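Long-range contacts in cadherin-23 (Mus musculus, PDB 5UZ8), which probably works in hearing mechanotransduction and calcium-dependent cell adhesion as a long chain of extracellular cadherin repeats stiffened by calcium at their linkers: residues V156-I164 against L174-Y185; S254-E263 against L293-G301. All blocks are in the same frame, centred on the assembly; numbering follows the deposited sequence. Where two conformers were deposited one is given.

Contact 1: residues V156-I164 against L174-Y185; sequences VDGEGKFAI and LSSLDREKKDHY. With CA (calcium ion), chain G; CA (calcium ion), chain F; GSH (glutathione), chain L.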
# COMPACT_ATOMS: atom_id res chain seq x y z
N VAL A 156 -6.47 -2.28 5.35
CA VAL A 156 -7.79 -1.96 5.79
C VAL A 156 -8.70 -3.20 5.73
O VAL A 156 -9.49 -3.43 6.62
CB VAL A 156 -8.39 -0.83 4.93
CG1 VAL A 156 -9.89 -0.64 5.20
CG2 VAL A 156 -7.62 0.45 5.20
N ASP A 157 -8.56 -4.01 4.69
CA ASP A 157 -9.34 -5.26 4.59
C ASP A 157 -8.68 -6.19 3.56
O ASP A 157 -8.87 -6.05 2.34
CB ASP A 157 -10.80 -4.98 4.20
CG ASP A 157 -11.63 -6.27 4.02
OD1 ASP A 157 -11.20 -7.39 4.42
OD2 ASP A 157 -12.76 -6.15 3.49
N GLY A 158 -7.92 -7.14 4.08
CA GLY A 158 -7.29 -8.16 3.28
C GLY A 158 -8.23 -9.21 2.72
O GLY A 158 -7.78 -10.04 1.93
N GLU A 159 -9.51 -9.19 3.15
CA GLU A 159 -10.56 -10.10 2.69
C GLU A 159 -10.31 -11.57 3.11
O GLU A 159 -10.90 -12.50 2.58
CB GLU A 159 -10.76 -9.96 1.17
CG GLU A 159 -11.01 -8.52 0.73
CD GLU A 159 -11.22 -8.37 -0.78
OE1 GLU A 159 -11.77 -9.32 -1.43
OE2 GLU A 159 -10.81 -7.28 -1.30
N GLY A 160 -9.42 -11.73 4.09
CA GLY A 160 -8.94 -13.06 4.46
C GLY A 160 -8.03 -13.72 3.43
O GLY A 160 -7.64 -14.87 3.63
N LYS A 161 -7.68 -12.99 2.35
CA LYS A 161 -6.85 -13.54 1.29
C LYS A 161 -5.40 -13.06 1.38
O LYS A 161 -4.51 -13.77 0.90
CB LYS A 161 -7.38 -13.13 -0.09
CG LYS A 161 -8.88 -13.37 -0.32
CD LYS A 161 -9.34 -14.72 0.15
CE LYS A 161 -8.81 -15.80 -0.74
NZ LYS A 161 -9.46 -17.11 -0.39
N PHE A 162 -5.18 -11.86 1.90
CA PHE A 162 -3.87 -11.24 2.01
C PHE A 162 -3.63 -10.67 3.40
O PHE A 162 -4.58 -10.27 4.10
CB PHE A 162 -3.74 -10.10 1.00
CG PHE A 162 -4.02 -10.53 -0.41
CD1 PHE A 162 -3.04 -11.18 -1.13
CD2 PHE A 162 -5.29 -10.39 -0.95
CE1 PHE A 162 -3.31 -11.66 -2.41
CE2 PHE A 162 -5.55 -10.83 -2.23
CZ PHE A 162 -4.56 -11.47 -2.96
N ALA A 163 -2.35 -10.61 3.76
CA ALA A 163 -1.93 -10.05 5.02
C ALA A 163 -0.66 -9.25 4.80
O ALA A 163 0.10 -9.48 3.85
CB ALA A 163 -1.65 -11.15 6.03
N ILE A 164 -0.45 -8.29 5.66
CA ILE A 164 0.74 -7.45 5.59
C ILE A 164 1.52 -7.57 6.87
O ILE A 164 0.94 -7.65 7.96
CB ILE A 164 0.39 -5.96 5.33
CG1 ILE A 164 1.63 -5.15 4.94
CG2 ILE A 164 -0.29 -5.32 6.55
CD1 ILE A 164 1.31 -3.84 4.21
N LEU A 174 -2.56 -15.05 2.23
CA LEU A 174 -3.03 -15.58 3.53
C LEU A 174 -3.88 -16.86 3.35
O LEU A 174 -3.90 -17.74 4.21
CB LEU A 174 -3.79 -14.48 4.27
CG LEU A 174 -4.42 -14.80 5.64
CD1 LEU A 174 -3.35 -15.13 6.68
CD2 LEU A 174 -5.30 -13.65 6.08
N SER A 175 -4.61 -16.95 2.25
CA SER A 175 -5.30 -18.18 1.89
C SER A 175 -5.39 -18.30 0.36
O SER A 175 -5.17 -17.35 -0.37
CB SER A 175 -6.69 -18.20 2.49
OG SER A 175 -7.36 -17.05 2.00
N SER A 176 -5.72 -19.49 -0.12
CA SER A 176 -5.54 -19.77 -1.54
C SER A 176 -6.47 -18.92 -2.42
O SER A 176 -7.60 -18.58 -2.04
CB SER A 176 -5.74 -21.26 -1.83
OG SER A 176 -7.02 -21.66 -1.45
N LEU A 177 -5.96 -18.54 -3.57
CA LEU A 177 -6.67 -17.73 -4.52
C LEU A 177 -7.39 -18.64 -5.52
O LEU A 177 -7.10 -19.82 -5.64
CB LEU A 177 -5.69 -16.80 -5.24
CG LEU A 177 -4.88 -15.91 -4.27
CD1 LEU A 177 -4.03 -14.91 -5.04
CD2 LEU A 177 -5.74 -15.17 -3.24
N ASP A 178 -8.35 -18.04 -6.21
CA ASP A 178 -9.12 -18.69 -7.27
C ASP A 178 -9.55 -17.63 -8.23
O ASP A 178 -10.48 -16.84 -7.94
CB ASP A 178 -10.30 -19.45 -6.66
CG ASP A 178 -11.14 -20.20 -7.70
OD1 ASP A 178 -10.79 -20.16 -8.91
OD2 ASP A 178 -12.16 -20.80 -7.29
N ARG A 179 -8.91 -17.58 -9.39
CA ARG A 179 -9.31 -16.59 -10.40
C ARG A 179 -10.81 -16.61 -10.74
O ARG A 179 -11.43 -15.57 -11.04
CB ARG A 179 -8.52 -16.75 -11.68
CG ARG A 179 -8.63 -15.52 -12.57
CD ARG A 179 -8.28 -15.88 -14.00
NE ARG A 179 -9.29 -16.80 -14.51
CZ ARG A 179 -10.49 -16.46 -14.97
NH1 ARG A 179 -10.86 -15.19 -15.13
NH2 ARG A 179 -11.33 -17.42 -15.34
N GLU A 180 -11.36 -17.83 -10.74
CA GLU A 180 -12.74 -17.99 -11.11
C GLU A 180 -13.73 -17.38 -10.08
O GLU A 180 -14.87 -17.07 -10.43
CB GLU A 180 -13.03 -19.48 -11.30
CG GLU A 180 -12.55 -20.08 -12.61
CD GLU A 180 -11.05 -20.24 -12.73
OE1 GLU A 180 -10.49 -19.77 -13.74
OE2 GLU A 180 -10.42 -20.83 -11.84
N LYS A 181 -13.31 -17.28 -8.82
CA LYS A 181 -14.09 -16.65 -7.74
C LYS A 181 -13.88 -15.12 -7.81
O LYS A 181 -14.82 -14.35 -7.80
CB LYS A 181 -13.62 -17.15 -6.35
CG LYS A 181 -14.14 -18.51 -5.90
CD LYS A 181 -13.70 -18.82 -4.46
CE LYS A 181 -13.84 -20.29 -4.06
NZ LYS A 181 -12.79 -21.14 -4.68
N LYS A 182 -12.63 -14.71 -7.87
CA LYS A 182 -12.31 -13.28 -7.91
C LYS A 182 -10.99 -13.10 -8.63
O LYS A 182 -9.98 -13.71 -8.26
CB LYS A 182 -12.22 -12.74 -6.47
CG LYS A 182 -12.00 -11.24 -6.39
CD LYS A 182 -12.47 -10.61 -5.08
CE LYS A 182 -12.24 -9.10 -5.11
NZ LYS A 182 -12.85 -8.43 -3.92
N ASP A 183 -11.01 -12.28 -9.67
CA ASP A 183 -9.85 -12.24 -10.58
C ASP A 183 -8.85 -11.11 -10.30
O ASP A 183 -7.80 -11.06 -10.92
CB ASP A 183 -10.26 -12.23 -12.06
CG ASP A 183 -11.04 -11.00 -12.47
OD1 ASP A 183 -11.27 -10.07 -11.68
OD2 ASP A 183 -11.45 -10.97 -13.66
N HIS A 184 -9.19 -10.21 -9.40
CA HIS A 184 -8.22 -9.21 -8.94
C HIS A 184 -8.76 -8.52 -7.69
O HIS A 184 -9.98 -8.53 -7.42
CB HIS A 184 -7.97 -8.13 -9.99
CG HIS A 184 -9.14 -7.23 -10.22
ND1 HIS A 184 -10.30 -7.68 -10.82
CD2 HIS A 184 -9.33 -5.92 -9.96
CE1 HIS A 184 -11.15 -6.67 -10.94
NE2 HIS A 184 -10.58 -5.59 -10.42
N TYR A 185 -7.84 -7.90 -6.96
CA TYR A 185 -8.12 -7.21 -5.71
C TYR A 185 -7.54 -5.80 -5.78
O TYR A 185 -6.45 -5.59 -6.36
CB TYR A 185 -7.45 -7.98 -4.56
CG TYR A 185 -7.95 -9.38 -4.40
CD1 TYR A 185 -7.46 -10.42 -5.19
CD2 TYR A 185 -8.94 -9.68 -3.45
CE1 TYR A 185 -7.94 -11.73 -5.04
CE2 TYR A 185 -9.40 -10.98 -3.26
CZ TYR A 185 -8.89 -11.99 -4.07
OH TYR A 185 -9.34 -13.28 -3.96
CA CA G . -9.43 -21.73 -10.05
CA CA F . -8.53 -21.12 -13.83
N1 GSH L . -11.36 -25.76 -4.74
CA1 GSH L . -10.32 -25.66 -5.75
C1 GSH L . -9.37 -24.55 -5.37
O11 GSH L . -9.65 -23.87 -4.35
O12 GSH L . -8.38 -24.34 -6.11
CB1 GSH L . -10.91 -25.40 -7.15
CG1 GSH L . -11.63 -24.05 -7.23
CD1 GSH L . -11.93 -23.68 -8.66
OE1 GSH L . -11.04 -23.35 -9.44
N2 GSH L . -13.22 -23.70 -9.00
CA2 GSH L . -13.71 -23.19 -10.26
C2 GSH L . -14.76 -22.13 -10.05
O2 GSH L . -15.61 -21.97 -10.91
CB2 GSH L . -14.25 -24.35 -11.09
SG2 GSH L . -12.89 -25.47 -11.47
N3 GSH L . -14.63 -21.37 -8.96
CA3 GSH L . -15.51 -20.25 -8.66
C3 GSH L . -16.31 -20.46 -7.39
O31 GSH L . -17.17 -19.59 -7.11
O32 GSH L . -16.07 -21.44 -6.65
O HOH W 1 -11.06 -5.81 -4.07
O HOH W 2 -8.50 -22.10 -7.81
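Phe162 and Tyr185 form a T-shaped pair between the two sheets of a Greek-key cadherin repeat, strand 162-164 lying in one and strand 184-193 in the other. CE2 of Phe162 stands over the centre of the Tyr185 ring, with centroids 4.9 Å apart and planes at 78°. Lys182 CG lies over the opposite face, toward the rim, and the Glu159 carboxylate reaches the ring edge. With an alanine at Tyr185, the edge of Phe162 would probably face a gap and Glu159 would lose the ring it lies against. Lys182 holds that carboxylate too: NZ donates to Glu159 OE1 on its syn side at 2.9 Å, and a water bridges OE2 to the same NZ.

The peptide carbonyls of the turn are also taken. Lys161 O accepts Leu174 N at 2.7 Å, the donor sitting above the carbonyl plane, while Gly160 O accepts Ser175 OG at 2.7 Å. The Lys161 chain is bent at its second and third torsions (chi2 -45°, chi3 -71°), which brings NZ to Ser176 O at 2.9 Å and, weakly, to Ser175 OG.

Beyond Leu177, which packs on Phe162 CZ, the chain enters the Asp-Arg-Glu motif of cadherins. Glu180 bridges two calcium ions. Asp178 OD1 binds one of them at 2.4 Å and accepts Glu180 N in an Asx turn; OD2 accepts glutathione N3 at 3.0 Å.

Contact 2: residues S254-E263 against L293-G301; sequences SNSQLTYSLE and LTVVATDGG. With CA (calcium ion), chain E.
Tyr260 and Leu262 of strand 259-263 pack beside Ala297 and Val295 of strand 290-298, an antiparallel pair at the border of the repeat's mixed sheet. This face is dry and apolar. Leu262 and Val295 run side by side, CD2 to CG2 3.9 Å, and CE1 of Tyr260 lies 4.0 Å from Ala297 CB; Val272 and Phe270 of strand 270-272 close over the Tyr260 and Leu262 side chains. Paired backbone bonds join Thr259 to Thr298, Ser261 to Val296 and Glu263 to Thr294, the longest being Thr294 N to Glu263 O at 3.2 Å.

The other face is polar and bridged by water, yet still close at Val296. Ser261 OG sits between its backbone N and carbonyl carbon (chi1 57°), which brings it 3.4 Å from Val296 CB; it also meets a water shared with Thr298 OG1 and Thr259 O. Glu263 crosses Val296 obliquely, its carboxylate carbon CD 3.7 Å from CG2, a van der Waals contact.

Past the strands the pairing thins to a weak bond from Gly300 N to Ser254 O, and calcium takes over. Asn255 O binds the ion at 2.3 Å and Asp299 OD2 at 2.4 Å, with Asn217, Cys219, Asp249 and Asp251 completing the site. Asp299 OD1 accepts Gly301 N in an Asx turn and also Leu305 N. Asn255 O and Asp299 OD2 are both acceptors; the cation they share probably offsets their repulsion.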
# COMPACT_ATOMS: atom_id res chain seq x y z
N SER A 254 -7.65 -19.42 -24.00
CA SER A 254 -7.45 -20.75 -24.56
C SER A 254 -7.78 -21.86 -23.54
O SER A 254 -8.22 -22.94 -23.94
CB SER A 254 -6.03 -20.92 -25.12
OG SER A 254 -5.05 -20.70 -24.12
N ASN A 255 -7.65 -21.58 -22.24
CA ASN A 255 -7.97 -22.55 -21.19
C ASN A 255 -9.45 -22.95 -21.10
O ASN A 255 -9.79 -23.94 -20.46
CB ASN A 255 -7.44 -22.09 -19.81
CG ASN A 255 -5.92 -22.07 -19.75
OD1 ASN A 255 -5.25 -22.77 -20.51
ND2 ASN A 255 -5.36 -21.23 -18.85
N SER A 256 -10.31 -22.14 -21.73
CA SER A 256 -11.74 -22.44 -21.83
C SER A 256 -12.24 -22.45 -23.27
O SER A 256 -13.45 -22.52 -23.50
CB SER A 256 -12.54 -21.45 -20.98
OG SER A 256 -12.30 -20.11 -21.38
N GLN A 257 -11.34 -22.50 -24.24
CA GLN A 257 -11.72 -22.69 -25.64
C GLN A 257 -11.90 -24.18 -25.93
O GLN A 257 -10.97 -24.94 -25.75
CB GLN A 257 -10.66 -22.09 -26.57
CG GLN A 257 -10.84 -20.59 -26.81
CD GLN A 257 -12.18 -20.32 -27.47
OE1 GLN A 257 -12.40 -20.70 -28.62
NE2 GLN A 257 -13.12 -19.76 -26.69
N LEU A 258 -13.09 -24.58 -26.36
CA LEU A 258 -13.45 -26.00 -26.38
C LEU A 258 -13.54 -26.55 -27.77
O LEU A 258 -14.05 -25.88 -28.69
CB LEU A 258 -14.80 -26.19 -25.70
CG LEU A 258 -14.90 -25.71 -24.26
CD1 LEU A 258 -16.31 -25.88 -23.70
CD2 LEU A 258 -13.89 -26.43 -23.39
N THR A 259 -13.09 -27.79 -27.94
CA THR A 259 -13.27 -28.49 -29.18
C THR A 259 -13.98 -29.80 -28.88
O THR A 259 -13.68 -30.48 -27.88
CB THR A 259 -11.94 -28.69 -29.93
OG1 THR A 259 -10.98 -29.28 -29.08
CG2 THR A 259 -11.35 -27.37 -30.35
N TYR A 260 -14.93 -30.16 -29.74
CA TYR A 260 -15.77 -31.37 -29.55
C TYR A 260 -15.31 -32.53 -30.42
O TYR A 260 -14.86 -32.35 -31.55
CB TYR A 260 -17.21 -31.06 -29.91
CG TYR A 260 -17.78 -29.99 -29.04
CD1 TYR A 260 -18.32 -30.29 -27.79
CD2 TYR A 260 -17.73 -28.66 -29.43
CE1 TYR A 260 -18.84 -29.28 -26.98
CE2 TYR A 260 -18.22 -27.65 -28.61
CZ TYR A 260 -18.77 -27.97 -27.39
OH TYR A 260 -19.26 -26.97 -26.55
N SER A 261 -15.44 -33.74 -29.90
CA SER A 261 -15.16 -34.94 -30.64
C SER A 261 -16.14 -36.01 -30.17
O SER A 261 -16.84 -35.82 -29.15
CB SER A 261 -13.71 -35.38 -30.43
OG SER A 261 -13.44 -35.58 -29.05
N LEU A 262 -16.23 -37.07 -30.95
CA LEU A 262 -17.00 -38.27 -30.59
C LEU A 262 -16.08 -39.46 -30.35
O LEU A 262 -15.04 -39.61 -31.01
CB LEU A 262 -17.95 -38.66 -31.71
CG LEU A 262 -18.93 -37.58 -32.11
CD1 LEU A 262 -19.82 -38.04 -33.26
CD2 LEU A 262 -19.76 -37.13 -30.91
N GLU A 263 -16.53 -40.34 -29.46
CA GLU A 263 -15.82 -41.58 -29.11
C GLU A 263 -16.79 -42.74 -29.01
O GLU A 263 -18.02 -42.56 -28.91
CB GLU A 263 -15.08 -41.41 -27.77
CG GLU A 263 -13.73 -40.77 -27.89
CD GLU A 263 -13.06 -40.56 -26.53
OE1 GLU A 263 -13.55 -41.11 -25.51
OE2 GLU A 263 -12.06 -39.84 -26.48
N LEU A 293 -23.44 -42.80 -27.88
CA LEU A 293 -22.20 -42.12 -28.27
C LEU A 293 -21.61 -41.45 -27.06
O LEU A 293 -22.35 -41.10 -26.10
CB LEU A 293 -22.48 -41.06 -29.32
CG LEU A 293 -23.21 -41.54 -30.57
CD1 LEU A 293 -23.55 -40.39 -31.53
CD2 LEU A 293 -22.37 -42.58 -31.26
N THR A 294 -20.29 -41.29 -27.07
CA THR A 294 -19.62 -40.50 -26.06
C THR A 294 -19.17 -39.21 -26.70
O THR A 294 -18.45 -39.25 -27.72
CB THR A 294 -18.41 -41.25 -25.50
OG1 THR A 294 -18.87 -42.42 -24.83
CG2 THR A 294 -17.70 -40.39 -24.49
N VAL A 295 -19.64 -38.09 -26.17
CA VAL A 295 -19.30 -36.76 -26.71
C VAL A 295 -18.25 -36.20 -25.76
O VAL A 295 -18.43 -36.23 -24.54
CB VAL A 295 -20.52 -35.84 -26.74
CG1 VAL A 295 -20.19 -34.48 -27.35
CG2 VAL A 295 -21.65 -36.48 -27.54
N VAL A 296 -17.15 -35.71 -26.32
CA VAL A 296 -16.03 -35.21 -25.54
C VAL A 296 -15.86 -33.73 -25.86
O VAL A 296 -15.90 -33.37 -27.03
CB VAL A 296 -14.74 -35.93 -25.93
CG1 VAL A 296 -13.56 -35.51 -25.05
CG2 VAL A 296 -14.93 -37.43 -25.93
N ALA A 297 -15.65 -32.90 -24.83
CA ALA A 297 -15.26 -31.50 -24.99
C ALA A 297 -13.88 -31.37 -24.38
O ALA A 297 -13.68 -31.82 -23.27
CB ALA A 297 -16.24 -30.57 -24.27
N THR A 298 -12.94 -30.82 -25.14
CA THR A 298 -11.55 -30.69 -24.67
C THR A 298 -11.17 -29.21 -24.74
O THR A 298 -11.42 -28.55 -25.76
CB THR A 298 -10.62 -31.51 -25.58
OG1 THR A 298 -11.04 -32.88 -25.58
CG2 THR A 298 -9.19 -31.44 -25.15
N ASP A 299 -10.55 -28.70 -23.67
CA ASP A 299 -10.13 -27.31 -23.67
C ASP A 299 -8.77 -27.14 -24.35
O ASP A 299 -8.16 -28.13 -24.83
CB ASP A 299 -10.21 -26.68 -22.26
CG ASP A 299 -9.19 -27.24 -21.27
OD1 ASP A 299 -8.11 -27.74 -21.66
OD2 ASP A 299 -9.48 -27.13 -20.06
N GLY A 300 -8.33 -25.89 -24.44
CA GLY A 300 -7.07 -25.54 -25.07
C GLY A 300 -5.90 -25.36 -24.13
O GLY A 300 -4.89 -24.75 -24.51
N GLY A 301 -6.01 -25.91 -22.92
CA GLY A 301 -4.92 -25.86 -21.96
C GLY A 301 -3.79 -26.79 -22.35
O GLY A 301 -3.93 -27.58 -23.26
CA CA E . -10.27 -25.39 -18.69
O HOH W 3 -3.16 -22.98 -23.44
O HOH W 4 -12.72 -33.21 -27.80
O HOH W 5 -9.15 -27.91 -27.73
O HOH W 6 -19.89 -44.44 -27.31

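From the N terminus, contact 1 comes first: 156-164 and 174-185 close a short loop holding strand 170-173, within the middle cadherin repeat of the fragment. Contact 2 follows in series, 254-263 and 293-301 closing a longer loop that carries strands 270-272 and 278-281 of the third repeat. The two loops neither nest nor cross. The centres of contact 1 and contact 2 lie about 31 Å apart, and the nearest atoms of contact 1 and contact 2 about 7 Å. Calcium ions, with a bound glutathione, sit at the junction between these repeats. Asp251 shares one ion with Glu180 of contact 1 and another with Asn255 and Asp299 of contact 2, consistent with calcium-dependent stiffening of cadherin chains.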